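Local coordinates for protein BtGH115A (Bacteroides thetaiotaomicron, PDB 5BY3) that probably hydrolyses alpha-linked 4-O-methyl-glucuronic acid from decorated arabinogalactans, as a member of glycoside hydrolase family 115, at residues 86-97 / 109-119; 700-709 / 721-732. One frame throughout, in Å; residues are numbered along the deposited sequence.

Contact 1 (86-97 / 109-119)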
loop_
_atom_site.group_PDB
_atom_site.type_symbol
_atom_site.label_atom_id
_atom_site.label_comp_id
_atom_site.label_asym_id
_atom_site.label_seq_id
_atom_site.Cartn_x
_atom_site.Cartn_y
_atom_site.Cartn_z
ATOM N N ILE A 86 11.099 34.031 5.086
ATOM C CA ILE A 86 10.078 33.056 5.465
ATOM C C ILE A 86 8.862 33.913 5.687
ATOM O O ILE A 86 8.972 34.993 6.258
ATOM C CB ILE A 86 10.431 32.210 6.726
ATOM C CG1 ILE A 86 10.826 33.047 7.949
ATOM C CG2 ILE A 86 11.586 31.284 6.435
ATOM C CD1 ILE A 86 9.727 33.238 8.974
ATOM N N SER A 87 7.723 33.470 5.184
ATOM C CA SER A 87 6.474 34.233 5.252
ATOM C C SER A 87 5.441 33.279 4.719
ATOM O O SER A 87 4.387 33.084 5.331
ATOM C CB SER A 87 6.497 35.488 4.347
ATOM O OG SER A 87 7.228 36.565 4.914
ATOM N N ALA A 88 5.782 32.669 3.581
ATOM C CA ALA A 88 4.995 31.627 2.947
ATOM C C ALA A 88 4.735 30.457 3.900
ATOM O O ALA A 88 3.822 29.667 3.682
ATOM C CB ALA A 88 5.688 31.163 1.674
ATOM N N LEU A 89 5.519 30.401 4.975
ATOM C CA LEU A 89 5.443 29.351 5.968
ATOM C C LEU A 89 4.511 29.633 7.134
ATOM O O LEU A 89 4.061 28.694 7.798
ATOM C CB LEU A 89 6.831 29.061 6.505
ATOM C CG LEU A 89 7.785 28.294 5.594
ATOM C CD1 LEU A 89 9.145 28.350 6.272
ATOM C CD2 LEU A 89 7.353 26.850 5.312
ATOM N N LYS A 90 4.245 30.915 7.391
ATOM C CA LYS A 90 3.411 31.353 8.520
ATOM C C LYS A 90 2.039 30.647 8.554
ATOM O O LYS A 90 1.372 30.539 7.503
ATOM C CB LYS A 90 3.243 32.872 8.489
ATOM C CG LYS A 90 3.197 33.493 9.871
ATOM C CD LYS A 90 2.998 34.999 9.820
ATOM C CE LYS A 90 3.079 35.584 11.222
ATOM N NZ LYS A 90 2.128 36.712 11.418
ATOM N N ASN A 91 1.651 30.202 9.771
ATOM C CA ASN A 91 0.424 29.402 10.022
ATOM C C ASN A 91 0.119 28.378 8.901
ATOM O O ASN A 91 -0.774 28.587 8.069
ATOM C CB ASN A 91 -0.793 30.312 10.342
ATOM C CG ASN A 91 -1.100 30.402 11.838
ATOM O OD1 ASN A 91 -0.264 30.804 12.643
ATOM N ND2 ASN A 91 -2.319 30.044 12.204
ATOM N N LYS A 92 0.891 27.288 8.881
ATOM C CA LYS A 92 0.873 26.283 7.790
ATOM C C LYS A 92 1.326 24.887 8.268
ATOM O O LYS A 92 2.092 24.773 9.229
ATOM C CB LYS A 92 1.749 26.755 6.623
ATOM C CG LYS A 92 1.111 26.555 5.272
ATOM C CD LYS A 92 2.124 26.719 4.161
ATOM C CE LYS A 92 1.542 26.214 2.847
ATOM N NZ LYS A 92 2.505 26.297 1.714
ATOM N N LYS A 93 0.862 23.833 7.603
ATOM C CA LYS A 93 1.010 22.477 8.155
ATOM C C LYS A 93 2.212 21.672 7.603
ATOM O O LYS A 93 2.345 21.493 6.397
ATOM C CB LYS A 93 -0.315 21.691 8.035
ATOM C CG LYS A 93 -0.907 21.559 6.617
ATOM C CD LYS A 93 -1.545 20.178 6.408
ATOM C CE LYS A 93 -2.193 20.024 5.039
ATOM N NZ LYS A 93 -2.180 18.612 4.556
ATOM N N GLN A 94 3.089 21.229 8.509
ATOM C CA GLN A 94 4.183 20.257 8.239
ATOM C C GLN A 94 5.088 20.672 7.055
ATOM O O GLN A 94 5.436 19.847 6.185
ATOM C CB GLN A 94 3.606 18.840 8.025
ATOM C CG GLN A 94 2.780 18.263 9.159
ATOM C CD GLN A 94 2.080 16.968 8.756
ATOM O OE1 GLN A 94 2.702 16.069 8.190
ATOM N NE2 GLN A 94 0.771 16.877 9.027
ATOM N N ALA A 95 5.426 21.958 7.011
ATOM C CA ALA A 95 6.010 22.567 5.819
ATOM C C ALA A 95 7.410 23.088 6.064
ATOM O O ALA A 95 7.776 23.334 7.207
ATOM C CB ALA A 95 5.106 23.667 5.266
ATOM N N PHE A 96 8.191 23.209 4.990
ATOM C CA PHE A 96 9.536 23.736 5.064
ATOM C C PHE A 96 9.913 24.513 3.825
ATOM O O PHE A 96 9.383 24.250 2.717
ATOM C CB PHE A 96 10.571 22.644 5.357
ATOM C CG PHE A 96 10.703 21.605 4.257
ATOM C CD1 PHE A 96 11.527 21.823 3.172
ATOM C CD2 PHE A 96 10.047 20.382 4.357
ATOM C CE1 PHE A 96 11.657 20.869 2.173
ATOM C CE2 PHE A 96 10.183 19.397 3.366
ATOM C CZ PHE A 96 10.977 19.652 2.270
HETATM N N MSE A 97 10.829 25.458 4.057
HETATM C CA MSE A 97 11.536 26.234 3.063
HETATM C C MSE A 97 13.003 25.905 3.177
HETATM O O MSE A 97 13.587 25.870 4.283
HETATM C CB MSE A 97 11.396 27.695 3.415
HETATM C CG MSE A 97 10.266 28.335 2.627
HETATM SE SE MSE A 97 10.588 30.271 2.697
HETATM C CE MSE A 97 9.467 30.923 1.205
ATOM N N ALA A 109 14.003 26.132 7.219
ATOM C CA ALA A 109 12.969 26.817 7.982
ATOM C C ALA A 109 11.667 26.037 7.921
ATOM O O ALA A 109 11.015 26.011 6.882
ATOM C CB ALA A 109 12.788 28.230 7.430
ATOM N N GLY A 110 11.302 25.376 9.018
ATOM C CA GLY A 110 10.032 24.638 9.085
ATOM C C GLY A 110 8.894 25.439 9.728
ATOM O O GLY A 110 9.107 26.176 10.689
ATOM N N SER A 111 7.683 25.278 9.207
ATOM C CA SER A 111 6.486 25.935 9.729
ATOM C C SER A 111 6.060 25.441 11.115
ATOM O O SER A 111 5.473 26.210 11.895
ATOM C CB SER A 111 5.336 25.769 8.742
ATOM O OG SER A 111 4.842 24.433 8.719
ATOM N N ASP A 112 6.323 24.158 11.387
ATOM C CA ASP A 112 6.148 23.518 12.707
ATOM C C ASP A 112 7.328 22.546 12.900
ATOM O O ASP A 112 8.263 22.602 12.123
ATOM C CB ASP A 112 4.789 22.837 12.839
ATOM C CG ASP A 112 4.424 22.018 11.611
ATOM O OD1 ASP A 112 5.263 21.215 11.146
ATOM O OD2 ASP A 112 3.290 22.180 11.110
ATOM N N SER A 113 7.319 21.720 13.950
ATOM C CA SER A 113 8.436 20.818 14.281
ATOM C C SER A 113 8.621 19.715 13.223
ATOM O O SER A 113 9.749 19.422 12.815
ATOM C CB SER A 113 8.217 20.180 15.648
ATOM O OG SER A 113 7.852 21.152 16.601
ATOM N N HIS A 114 7.521 19.112 12.781
ATOM C CA HIS A 114 7.606 18.102 11.740
ATOM C C HIS A 114 8.144 18.682 10.444
ATOM O O HIS A 114 9.045 18.109 9.817
ATOM C CB HIS A 114 6.282 17.362 11.596
ATOM C CG HIS A 114 6.104 16.309 12.642
ATOM N ND1 HIS A 114 5.810 16.612 13.951
ATOM C CD2 HIS A 114 6.265 14.966 12.598
ATOM C CE1 HIS A 114 5.765 15.501 14.666
ATOM N NE2 HIS A 114 6.025 14.484 13.865
ATOM N N GLY A 115 7.679 19.883 10.119
ATOM C CA GLY A 115 8.184 20.622 8.972
ATOM C C GLY A 115 9.678 20.831 9.006
ATOM O O GLY A 115 10.358 20.676 7.998
ATOM N N THR A 116 10.198 21.207 10.158
ATOM C CA THR A 116 11.623 21.383 10.315
ATOM C C THR A 116 12.337 20.040 10.054
ATOM O O THR A 116 13.290 20.006 9.283
ATOM C CB THR A 116 11.926 21.949 11.712
ATOM O OG1 THR A 116 11.167 23.146 11.879
ATOM C CG2 THR A 116 13.422 22.262 11.894
ATOM N N ALA A 117 11.839 18.951 10.664
ATOM C CA ALA A 117 12.390 17.606 10.473
ATOM C C ALA A 117 12.460 17.228 8.990
ATOM O O ALA A 117 13.500 16.724 8.512
ATOM C CB ALA A 117 11.577 16.577 11.242
ATOM N N TYR A 118 11.366 17.502 8.263
ATOM C CA TYR A 118 11.243 17.079 6.871
ATOM C C TYR A 118 12.181 17.865 5.969
ATOM O O TYR A 118 12.741 17.297 4.994
ATOM C CB TYR A 118 9.790 17.153 6.418
ATOM C CG TYR A 118 8.879 16.207 7.155
ATOM C CD1 TYR A 118 9.334 14.930 7.523
ATOM C CD2 TYR A 118 7.549 16.555 7.467
ATOM C CE1 TYR A 118 8.524 14.032 8.172
ATOM C CE2 TYR A 118 6.719 15.641 8.135
ATOM C CZ TYR A 118 7.219 14.383 8.494
ATOM O OH TYR A 118 6.464 13.418 9.163
ATOM N N GLY A 119 12.371 19.154 6.313
ATOM C CA GLY A 119 13.393 20.030 5.671
ATOM C C GLY A 119 14.825 19.516 5.728
ATOM O O GLY A 119 15.530 19.502 4.719
#
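Ser111 OG donates to Lys92 O at 2.8 Å, from well above that carbonyl's plane, and accepts from Ala95 N at 3.1 Å. Its first torsion sets it between the backbone N and the carbonyl carbon of its own residue (chi1 72°), facing the 92-95 loop. Ser111 N returns a bond to Ala95 O at 2.8 Å. Asp112 divides its two oxygens. Asp112 OD2 takes Gln94 N at 2.8 Å on its syn side. Asp112 OD1 takes Gly115 N at 2.9 Å, so Asp112 is the N-cap of helix 113-126. Gly115 also lets the loop come close: a side chain there would run into Ala95 O. Phe96 meets the next turn of the helix. Gly119 CA sits over the Phe96 ring, 3.5 Å from its centroid, and Tyr118 CB touches Phe96 CE2. The opposite sheet face carries Ala109, whose CB meets Ile86 CG2 at 3.4 Å and Leu89 CD1 at 3.8 Å. Behind these groups, Met97 and Ala109 exchange two backbone bonds and pair the two strands at the open end of the antiparallel hairpin. Gln94 lies alongside Tyr118, and its amide bonds outward to Glu161 O and Arg163. Lys92 O, Gln94 N and Ala95 N are thus met by one hydroxyl and one carboxylate, and the helix start would probably stabilise the negative charge of Asp112.

Contact 2 (700-709 / 721-732)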
loop_
_atom_site.group_PDB
_atom_site.type_symbol
_atom_site.label_atom_id
_atom_site.label_comp_id
_atom_site.label_asym_id
_atom_site.label_seq_id
_atom_site.Cartn_x
_atom_site.Cartn_y
_atom_site.Cartn_z
ATOM N N HIS A 700 -15.245 -0.480 -7.267
ATOM C CA HIS A 700 -16.526 -0.296 -6.580
ATOM C C HIS A 700 -17.113 1.087 -6.941
ATOM O O HIS A 700 -16.345 2.023 -7.253
ATOM C CB HIS A 700 -16.333 -0.415 -5.057
ATOM C CG HIS A 700 -15.854 -1.766 -4.593
ATOM N ND1 HIS A 700 -16.663 -2.881 -4.581
ATOM C CD2 HIS A 700 -14.662 -2.167 -4.083
ATOM C CE1 HIS A 700 -15.990 -3.916 -4.114
ATOM N NE2 HIS A 700 -14.770 -3.513 -3.818
ATOM N N PRO A 701 -18.464 1.242 -6.873
ATOM C CA PRO A 701 -19.125 2.531 -7.265
ATOM C C PRO A 701 -18.497 3.778 -6.641
ATOM O O PRO A 701 -18.083 3.748 -5.474
ATOM C CB PRO A 701 -20.577 2.361 -6.759
ATOM C CG PRO A 701 -20.783 0.877 -6.697
ATOM C CD PRO A 701 -19.443 0.279 -6.316
ATOM N N VAL A 702 -18.383 4.855 -7.405
ATOM C CA VAL A 702 -17.770 6.087 -6.862
ATOM C C VAL A 702 -18.805 6.967 -6.190
ATOM O O VAL A 702 -18.506 7.659 -5.214
ATOM C CB VAL A 702 -17.002 6.889 -7.924
ATOM C CG1 VAL A 702 -16.236 8.039 -7.268
ATOM C CG2 VAL A 702 -16.064 5.970 -8.716
ATOM N N HIS A 703 -20.016 6.959 -6.741
ATOM C CA HIS A 703 -21.172 7.606 -6.121
ATOM C C HIS A 703 -22.410 6.805 -6.418
ATOM O O HIS A 703 -22.695 6.432 -7.574
ATOM C CB HIS A 703 -21.368 9.036 -6.607
ATOM C CG HIS A 703 -20.267 9.955 -6.202
ATOM N ND1 HIS A 703 -19.492 10.627 -7.120
ATOM C CD2 HIS A 703 -19.790 10.293 -4.979
ATOM C CE1 HIS A 703 -18.599 11.361 -6.481
ATOM N NE2 HIS A 703 -18.752 11.167 -5.181
ATOM N N GLY A 704 -23.145 6.564 -5.350
ATOM C CA GLY A 704 -24.277 5.703 -5.413
ATOM C C GLY A 704 -23.750 4.333 -5.173
ATOM O O GLY A 704 -22.679 4.155 -4.573
ATOM N N ASP A 705 -24.504 3.371 -5.679
ATOM C CA ASP A 705 -24.335 1.955 -5.386
ATOM C C ASP A 705 -24.337 1.232 -6.728
ATOM O O ASP A 705 -24.522 0.027 -6.791
ATOM C CB ASP A 705 -25.497 1.487 -4.488
ATOM C CG ASP A 705 -25.830 2.498 -3.359
ATOM O OD1 ASP A 705 -24.909 2.848 -2.561
ATOM O OD2 ASP A 705 -27.011 2.945 -3.278
ATOM N N LYS A 706 -24.115 1.952 -7.824
ATOM C CA LYS A 706 -24.457 1.326 -9.091
ATOM C C LYS A 706 -23.460 0.717 -10.070
ATOM O O LYS A 706 -23.613 -0.452 -10.346
ATOM C CB LYS A 706 -25.650 2.010 -9.756
ATOM C CG LYS A 706 -26.980 1.490 -9.212
ATOM C CD LYS A 706 -27.445 0.227 -9.949
ATOM C CE LYS A 706 -27.166 -1.074 -9.203
ATOM N NZ LYS A 706 -27.719 -2.265 -9.916
ATOM N N LEU A 707 -22.480 1.436 -10.611
ATOM C CA LEU A 707 -21.649 0.879 -11.769
ATOM C C LEU A 707 -22.321 0.065 -12.894
ATOM O O LEU A 707 -22.339 -1.188 -12.861
ATOM C CB LEU A 707 -20.435 0.059 -11.310
ATOM C CG LEU A 707 -19.238 0.749 -10.649
ATOM C CD1 LEU A 707 -18.219 -0.326 -10.245
ATOM C CD2 LEU A 707 -18.639 1.832 -11.536
ATOM N N ARG A 708 -22.813 0.755 -13.920
ATOM C CA ARG A 708 -23.342 0.047 -15.092
ATOM C C ARG A 708 -23.027 0.640 -16.479
ATOM O O ARG A 708 -22.558 1.765 -16.604
ATOM C CB ARG A 708 -24.842 -0.240 -14.911
ATOM C CG ARG A 708 -25.731 0.970 -14.807
ATOM C CD ARG A 708 -26.733 0.809 -13.688
ATOM N NE ARG A 708 -26.781 2.095 -13.023
ATOM C CZ ARG A 708 -27.747 2.998 -13.134
ATOM N NH1 ARG A 708 -28.834 2.753 -13.867
ATOM N NH2 ARG A 708 -27.625 4.144 -12.466
ATOM N N PHE A 709 -23.251 -0.162 -17.509
ATOM C CA PHE A 709 -23.021 0.239 -18.889
ATOM C C PHE A 709 -24.160 -0.232 -19.785
ATOM O O PHE A 709 -25.032 -0.953 -19.335
ATOM C CB PHE A 709 -21.640 -0.235 -19.417
ATOM C CG PHE A 709 -21.428 -1.733 -19.393
ATOM C CD1 PHE A 709 -20.877 -2.360 -18.267
ATOM C CD2 PHE A 709 -21.734 -2.516 -20.515
ATOM C CE1 PHE A 709 -20.664 -3.744 -18.251
ATOM C CE2 PHE A 709 -21.514 -3.901 -20.512
ATOM C CZ PHE A 709 -20.976 -4.517 -19.377
ATOM N N ILE A 721 -26.477 -3.138 -18.288
ATOM C CA ILE A 721 -25.702 -4.173 -17.590
ATOM C C ILE A 721 -24.895 -3.606 -16.414
ATOM O O ILE A 721 -24.049 -2.750 -16.619
ATOM C CB ILE A 721 -24.759 -4.925 -18.542
ATOM C CG1 ILE A 721 -25.556 -5.629 -19.659
ATOM C CG2 ILE A 721 -23.950 -5.940 -17.749
ATOM C CD1 ILE A 721 -24.697 -6.408 -20.644
ATOM N N ALA A 722 -25.183 -4.113 -15.208
ATOM C CA ALA A 722 -24.573 -3.725 -13.944
ATOM C C ALA A 722 -23.459 -4.719 -13.548
ATOM O O ALA A 722 -23.565 -5.917 -13.830
ATOM C CB ALA A 722 -25.643 -3.716 -12.872
ATOM N N TYR A 723 -22.419 -4.237 -12.863
ATOM C CA TYR A 723 -21.298 -5.119 -12.485
ATOM C C TYR A 723 -20.673 -4.765 -11.156
ATOM O O TYR A 723 -19.638 -5.335 -10.799
ATOM C CB TYR A 723 -20.207 -5.219 -13.587
ATOM C CG TYR A 723 -19.455 -3.934 -13.822
ATOM C CD1 TYR A 723 -19.974 -2.937 -14.659
ATOM C CD2 TYR A 723 -18.227 -3.693 -13.186
ATOM C CE1 TYR A 723 -19.293 -1.738 -14.850
ATOM C CE2 TYR A 723 -17.543 -2.493 -13.364
ATOM C CZ TYR A 723 -18.079 -1.527 -14.206
ATOM O OH TYR A 723 -17.395 -0.362 -14.391
ATOM N N GLU A 724 -21.296 -3.845 -10.415
ATOM C CA GLU A 724 -20.909 -3.610 -9.025
ATOM C C GLU A 724 -21.228 -4.921 -8.295
ATOM O O GLU A 724 -22.060 -5.684 -8.762
ATOM C CB GLU A 724 -21.626 -2.379 -8.412
ATOM C CG GLU A 724 -23.028 -2.592 -7.810
ATOM C CD GLU A 724 -24.136 -2.990 -8.801
ATOM O OE1 GLU A 724 -23.969 -2.854 -10.025
ATOM O OE2 GLU A 724 -25.215 -3.454 -8.348
ATOM N N THR A 725 -20.494 -5.200 -7.219
ATOM C CA THR A 725 -20.783 -6.299 -6.323
ATOM C C THR A 725 -21.106 -5.705 -4.944
ATOM O O THR A 725 -20.790 -4.504 -4.663
ATOM C CB THR A 725 -19.563 -7.255 -6.157
ATOM O OG1 THR A 725 -18.453 -6.509 -5.668
ATOM C CG2 THR A 725 -19.170 -7.907 -7.422
ATOM N N LYS A 726 -21.667 -6.566 -4.077
ATOM C CA LYS A 726 -22.083 -6.205 -2.716
ATOM C C LYS A 726 -21.436 -7.163 -1.747
ATOM O O LYS A 726 -21.445 -8.371 -1.974
ATOM C CB LYS A 726 -23.626 -6.294 -2.542
ATOM C CG LYS A 726 -24.492 -5.390 -3.438
ATOM C CD LYS A 726 -24.312 -3.898 -3.134
ATOM C CE LYS A 726 -25.047 -3.026 -4.144
ATOM N NZ LYS A 726 -24.254 -1.801 -4.437
ATOM N N GLY A 727 -20.891 -6.630 -0.659
ATOM C CA GLY A 727 -20.190 -7.435 0.306
ATOM C C GLY A 727 -19.136 -8.352 -0.308
ATOM O O GLY A 727 -18.516 -8.049 -1.356
ATOM N N ARG A 728 -18.903 -9.460 0.371
ATOM C CA ARG A 728 -17.920 -10.429 -0.064
ATOM C C ARG A 728 -18.617 -11.683 -0.633
ATOM O O ARG A 728 -18.507 -12.774 -0.075
ATOM C CB ARG A 728 -16.985 -10.767 1.094
ATOM C CG ARG A 728 -16.556 -9.547 1.919
ATOM C CD ARG A 728 -15.167 -9.630 2.518
ATOM N NE ARG A 728 -15.035 -10.690 3.533
ATOM C CZ ARG A 728 -15.410 -10.583 4.800
ATOM N NH1 ARG A 728 -15.988 -9.469 5.239
ATOM N NH2 ARG A 728 -15.249 -11.583 5.634
ATOM N N SER A 729 -19.305 -11.488 -1.751
ATOM C CA SER A 729 -20.053 -12.510 -2.464
ATOM C C SER A 729 -19.161 -13.391 -3.318
ATOM O O SER A 729 -17.981 -13.125 -3.471
ATOM C CB SER A 729 -21.024 -11.812 -3.418
ATOM O OG SER A 729 -20.316 -10.912 -4.258
ATOM N N GLU A 730 -19.747 -14.421 -3.894
ATOM C CA GLU A 730 -19.048 -15.314 -4.815
ATOM C C GLU A 730 -18.412 -14.551 -6.017
ATOM O O GLU A 730 -17.226 -14.763 -6.327
ATOM C CB GLU A 730 -20.020 -16.411 -5.291
ATOM C CG GLU A 730 -19.400 -17.539 -6.106
ATOM C CD GLU A 730 -18.283 -18.250 -5.360
ATOM O OE1 GLU A 730 -18.382 -18.399 -4.114
ATOM O OE2 GLU A 730 -17.300 -18.641 -6.028
ATOM N N GLU A 731 -19.180 -13.649 -6.649
ATOM C CA GLU A 731 -18.683 -12.820 -7.739
ATOM C C GLU A 731 -17.549 -11.872 -7.346
ATOM O O GLU A 731 -16.580 -11.721 -8.097
ATOM C CB GLU A 731 -19.796 -12.014 -8.395
ATOM C CG GLU A 731 -19.415 -11.438 -9.738
ATOM C CD GLU A 731 -20.585 -10.780 -10.421
ATOM O OE1 GLU A 731 -20.983 -9.630 -10.067
ATOM O OE2 GLU A 731 -21.095 -11.426 -11.353
ATOM N N TRP A 732 -17.676 -11.232 -6.191
ATOM C CA TRP A 732 -16.624 -10.389 -5.686
ATOM C C TRP A 732 -15.330 -11.214 -5.458
ATOM O O TRP A 732 -14.225 -10.701 -5.634
ATOM C CB TRP A 732 -17.064 -9.629 -4.424
ATOM C CG TRP A 732 -15.915 -8.868 -3.787
ATOM C CD1 TRP A 732 -15.478 -7.596 -4.090
ATOM C CD2 TRP A 732 -14.998 -9.378 -2.806
ATOM N NE1 TRP A 732 -14.362 -7.274 -3.318
ATOM C CE2 TRP A 732 -14.054 -8.347 -2.525
ATOM C CE3 TRP A 732 -14.902 -10.591 -2.110
ATOM C CZ2 TRP A 732 -13.046 -8.497 -1.567
ATOM C CZ3 TRP A 732 -13.863 -10.740 -1.186
ATOM C CH2 TRP A 732 -12.958 -9.701 -0.934
#
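Ile721 N gives its hydrogen to Phe709 O at 2.8 Å. Phe709 N answers with a bond to Ile721 O, which makes this an antiparallel hydrogen-bonded pair. Two residues along, Tyr723 N bonds to Leu707 O at 3.1 Å, and there the regular pairing of the hairpin 708-713/719-722 gives way to loops. Phe709 has CG between its backbone N and carbonyl carbon (chi1 60°), and this folds the ring across the neighbouring strand. Ile721 CB lies over a face of the Phe709 ring, 4.1 Å from its centroid, and Ile721 O lies over the same face nearer the rim. Tyr723 CD1 comes in at the ring's edge, 3.7 Å from Phe709 CE1, with the two planes 48° apart. The Tyr723 ring in turn carries Leu707 CB over one face, 4.2 Å from its centroid. Ile694 and Leu696 of strand 689-696 also pack on Phe709. An alanine at Phe709 is likely to leave a gap between Ile721 and Tyr723, and the tyrosine ring would lose a neighbour that limits its turning. The outer side is polar. Lys706 NZ forms a salt bridge with Glu724 OE2 at 3.2 Å, its hydrogen bond weak. Lys726 NZ reaches Asp705 O at 3.0 Å, in the carbonyl plane on a lone pair. Arg708 pairs away from the contact with Asp763. Farther along, the His700 and Trp732 rings meet rim to rim, centroids 5.6 Å apart and planes at 22°. His700 NE2 and Trp732 NE1 both hydrogen-bond to Asp368 OD2. The two rings thus tie this C-terminal beta domain to a loop after strand 362-366 of the eight-stranded parallel sheet, with a shared carboxylate as the link.

Overall arrangement
The contacts are built alike but lie in different domains. Their centres are 43 Å apart and they share no element. Each takes one end of an antiparallel hairpin and the chain beyond it, which leads into a helix. Contact 1 belongs to the N-terminal mixed sheet and is mostly buried. Its helix packs on the hairpin, and short side chains bond to backbone atoms. Contact 2 sits in the C-terminal beta region and is partly buried. Its apolar side mixes aromatic and aliphatic groups, its outer side has a lysine-glutamate salt bridge and a lysine on a backbone oxygen, and its helix contributes one tryptophan. Both reach outward to the central barrel domain through polar side chains.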